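Long-range contact in general negative regulator of transcription subunit 2 (Saccharomyces cerevisiae, PDB 4BY6), which serves as a core component of the CCR4-NOT complex, needed for its integrity, in transcriptional regulation and cytoplasmic mRNA deadenylation: residues Ala145-Asp150 against Gly166-Phe171. Numbering follows the deposited sequence.
Sequences AWLTKD and GSYVFF
Antiparallel strand pairing joins Ala145-Asp150 to Gly166-Phe171 within the antiparallel beta-sheet of the NOT2/NOT3/NOT5 C-terminal domain, whose family belongs to the SH3 clan. Thr148 and Val169, beta-branched and suited to extended strand on a partly exposed face, form the hydrogen-bonded pair at the middle: Thr148 N donates to Val169 O (2.9 Å), and Val169 N returns a bond to Thr148 O (2.8 Å). Thr148 OG1 bonds Asn136 O. Toward one end Phe171 N reaches Trp146 O at 2.8 Å. At the other, Asp150 N, just past strand 145-149, hydrogen-bonds to Ser167 O (2.8 Å) from above the carbonyl plane.

Leu147 and Phe170, a non-hydrogen-bonded pair, are apolar, as their buried face requires. Leu147 CB sits over one face of the Phe170 ring, 4.0 Å from its centroid. Leu147 CG, set between its backbone N and carbonyl carbon (chi1 53°), sends CD2 beyond the ring's rim on that same side, 3.5 Å from Phe170 CE2, and CD1 to Tyr168 CD1 (4.1 Å). Small and polar, Ser167 suits a buried place beside the end of strand 145-149: its OG donates to the anti side of Asp150 OD1 (2.8 Å) and also bonds Gln180.

Strand 177-186 pairs with the far edge of 163-172, strand 138-140 flanks 145-149, and helix 109-118 packs Phe113 against both Trp146 and Phe171.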
ATOM      1  N   ALA E 145      -8.024   4.724  35.402  1.00 39.85           N
ATOM      2  CA  ALA E 145      -9.203   4.012  34.982  1.00 36.53           C
ATOM      3  C   ALA E 145     -10.333   4.321  35.949  1.00 40.96           C
ATOM      4  O   ALA E 145     -10.087   4.460  37.149  1.00 41.31           O
ATOM      5  CB  ALA E 145      -8.927   2.556  34.946  1.00 30.04           C
ATOM      6  N   TRP E 146     -11.558   4.422  35.434  1.00 41.33           N
ATOM      7  CA  TRP E 146     -12.722   4.672  36.290  1.00 40.41           C
ATOM      8  C   TRP E 146     -13.371   3.374  36.777  1.00 44.86           C
ATOM      9  O   TRP E 146     -13.499   2.392  36.021  1.00 44.32           O
ATOM     10  CB  TRP E 146     -13.776   5.495  35.555  1.00 35.07           C
ATOM     11  CG  TRP E 146     -13.402   6.899  35.205  1.00 35.43           C
ATOM     12  CD1 TRP E 146     -12.708   7.319  34.110  1.00 36.22           C
ATOM     13  CD2 TRP E 146     -13.755   8.077  35.931  1.00 35.32           C
ATOM     14  NE1 TRP E 146     -12.587   8.691  34.122  1.00 35.30           N
ATOM     15  CE2 TRP E 146     -13.226   9.178  35.227  1.00 38.07           C
ATOM     16  CE3 TRP E 146     -14.453   8.306  37.118  1.00 36.54           C
ATOM     17  CZ2 TRP E 146     -13.381  10.479  35.663  1.00 46.60           C
ATOM     18  CZ3 TRP E 146     -14.612   9.589  37.546  1.00 43.57           C
ATOM     19  CH2 TRP E 146     -14.078  10.669  36.823  1.00 49.00           C
ATOM     20  N   LEU E 147     -13.810   3.378  38.032  1.00 43.48           N
ATOM     21  CA  LEU E 147     -14.501   2.232  38.600  1.00 38.55           C
ATOM     22  C   LEU E 147     -15.724   2.690  39.334  1.00 37.77           C
ATOM     23  O   LEU E 147     -15.769   3.826  39.796  1.00 44.13           O
ATOM     24  CB  LEU E 147     -13.592   1.465  39.553  1.00 40.24           C
ATOM     25  CG  LEU E 147     -12.949   2.324  40.635  1.00 36.08           C
ATOM     26  CD1 LEU E 147     -13.808   2.424  41.851  1.00 43.10           C
ATOM     27  CD2 LEU E 147     -11.682   1.655  41.016  1.00 45.75           C
ATOM     28  N   THR E 148     -16.708   1.816  39.478  1.00 35.11           N
ATOM     29  CA  THR E 148     -17.834   2.152  40.340  1.00 39.08           C
ATOM     30  C   THR E 148     -18.325   0.915  41.038  1.00 47.20           C
ATOM     31  O   THR E 148     -18.116  -0.185  40.551  1.00 63.93           O
ATOM     32  CB  THR E 148     -18.999   2.850  39.573  1.00 43.98           C
ATOM     33  OG1 THR E 148     -20.114   3.002  40.465  1.00 49.66           O
ATOM     34  CG2 THR E 148     -19.450   2.030  38.383  1.00 37.35           C
ATOM     35  N   LYS E 149     -18.946   1.104  42.197  1.00 39.71           N
ATOM     36  CA  LYS E 149     -19.414  -0.010  43.011  1.00 38.72           C
ATOM     37  C   LYS E 149     -20.363  -0.947  42.253  1.00 48.03           C
ATOM     38  O   LYS E 149     -21.211  -0.499  41.486  1.00 51.17           O
ATOM     39  CB  LYS E 149     -20.093   0.528  44.272  1.00 34.03           C
ATOM     40  CG  LYS E 149     -20.889  -0.485  45.053  1.00 38.40           C
ATOM     41  CD  LYS E 149     -21.459   0.128  46.353  1.00 45.43           C
ATOM     42  CE  LYS E 149     -22.435  -0.850  47.040  1.00 55.85           C
ATOM     43  NZ  LYS E 149     -22.806  -0.458  48.433  1.00 63.61           N
ATOM     44  N   ASP E 150     -20.160  -2.251  42.424  1.00 54.44           N
ATOM     45  CA  ASP E 150     -21.110  -3.248  41.957  1.00 56.75           C
ATOM     46  C   ASP E 150     -22.185  -3.360  43.024  1.00 60.79           C
ATOM     47  O   ASP E 150     -21.891  -3.760  44.151  1.00 64.14           O
ATOM     48  CB  ASP E 150     -20.422  -4.591  41.707  1.00 58.23           C
ATOM     49  CG  ASP E 150     -21.405  -5.730  41.455  1.00 70.08           C
ATOM     50  OD1 ASP E 150     -21.112  -6.872  41.866  1.00 69.59           O
ATOM     51  OD2 ASP E 150     -22.458  -5.506  40.827  1.00 82.31           O
ATOM     52  N   GLY E 166     -14.099  -4.983  47.920  1.00 59.48           N
ATOM     53  CA  GLY E 166     -15.444  -5.008  47.374  1.00 50.56           C
ATOM     54  C   GLY E 166     -15.529  -5.370  45.913  1.00 52.62           C
ATOM     55  O   GLY E 166     -14.519  -5.634  45.268  1.00 62.79           O
ATOM     56  N   SER E 167     -16.745  -5.361  45.383  1.00 52.54           N
ATOM     57  CA  SER E 167     -16.972  -5.664  43.981  1.00 44.21           C
ATOM     58  C   SER E 167     -17.185  -4.380  43.187  1.00 43.32           C
ATOM     59  O   SER E 167     -17.957  -3.516  43.586  1.00 55.37           O
ATOM     60  CB  SER E 167     -18.164  -6.594  43.825  1.00 42.56           C
ATOM     61  OG  SER E 167     -18.372  -6.871  42.458  1.00 53.78           O
ATOM     62  N   TYR E 168     -16.494  -4.263  42.058  1.00 40.02           N
ATOM     63  CA  TYR E 168     -16.498  -3.029  41.294  1.00 34.41           C
ATOM     64  C   TYR E 168     -16.622  -3.332  39.824  1.00 36.95           C
ATOM     65  O   TYR E 168     -16.397  -4.454  39.391  1.00 44.24           O
ATOM     66  CB  TYR E 168     -15.218  -2.224  41.555  1.00 36.09           C
ATOM     67  CG  TYR E 168     -14.993  -1.949  43.013  1.00 40.27           C
ATOM     68  CD1 TYR E 168     -15.541  -0.825  43.619  1.00 41.58           C
ATOM     69  CD2 TYR E 168     -14.270  -2.829  43.798  1.00 38.72           C
ATOM     70  CE1 TYR E 168     -15.351  -0.575  44.971  1.00 36.56           C
ATOM     71  CE2 TYR E 168     -14.089  -2.595  45.143  1.00 41.91           C
ATOM     72  CZ  TYR E 168     -14.625  -1.465  45.723  1.00 40.30           C
ATOM     73  OH  TYR E 168     -14.431  -1.224  47.065  1.00 46.91           O
ATOM     74  N   VAL E 169     -16.976  -2.310  39.067  1.00 35.37           N
ATOM     75  CA  VAL E 169     -17.070  -2.369  37.624  1.00 42.86           C
ATOM     76  C   VAL E 169     -16.086  -1.336  37.125  1.00 48.30           C
ATOM     77  O   VAL E 169     -16.238  -0.149  37.434  1.00 47.97           O
ATOM     78  CB  VAL E 169     -18.514  -2.064  37.118  1.00 43.01           C
ATOM     79  CG1 VAL E 169     -18.601  -2.170  35.618  1.00 43.27           C
ATOM     80  CG2 VAL E 169     -19.482  -2.992  37.740  1.00 33.77           C
ATOM     81  N   PHE E 170     -15.051  -1.800  36.423  1.00 53.24           N
ATOM     82  CA  PHE E 170     -14.018  -0.944  35.825  1.00 47.26           C
ATOM     83  C   PHE E 170     -14.315  -0.636  34.355  1.00 47.82           C
ATOM     84  O   PHE E 170     -14.741  -1.518  33.610  1.00 47.66           O
ATOM     85  CB  PHE E 170     -12.657  -1.619  35.910  1.00 44.51           C
ATOM     86  CG  PHE E 170     -12.071  -1.683  37.287  1.00 46.25           C
ATOM     87  CD1 PHE E 170     -12.474  -2.648  38.194  1.00 51.21           C
ATOM     88  CD2 PHE E 170     -11.070  -0.799  37.659  1.00 43.34           C
ATOM     89  CE1 PHE E 170     -11.898  -2.709  39.472  1.00 51.79           C
ATOM     90  CE2 PHE E 170     -10.499  -0.859  38.923  1.00 46.30           C
ATOM     91  CZ  PHE E 170     -10.914  -1.810  39.830  1.00 44.95           C
ATOM     92  N   PHE E 171     -14.072   0.587  33.899  1.00 42.46           N
ATOM     93  CA  PHE E 171     -14.226   0.803  32.466  1.00 41.27           C
ATOM     94  C   PHE E 171     -12.883   0.694  31.760  1.00 43.25           C
ATOM     95  O   PHE E 171     -11.920   1.366  32.125  1.00 52.13           O
ATOM     96  CB  PHE E 171     -14.896   2.153  32.156  1.00 38.99           C
ATOM     97  CG  PHE E 171     -15.104   2.389  30.684  1.00 38.20           C
ATOM     98  CD1 PHE E 171     -16.093   1.694  29.988  1.00 39.09           C
ATOM     99  CD2 PHE E 171     -14.297   3.283  29.982  1.00 30.47           C
ATOM    100  CE1 PHE E 171     -16.276   1.891  28.614  1.00 39.48           C
ATOM    101  CE2 PHE E 171     -14.485   3.493  28.615  1.00 38.00           C
ATOM    102  CZ  PHE E 171     -15.477   2.791  27.927  1.00 41.58           C
TER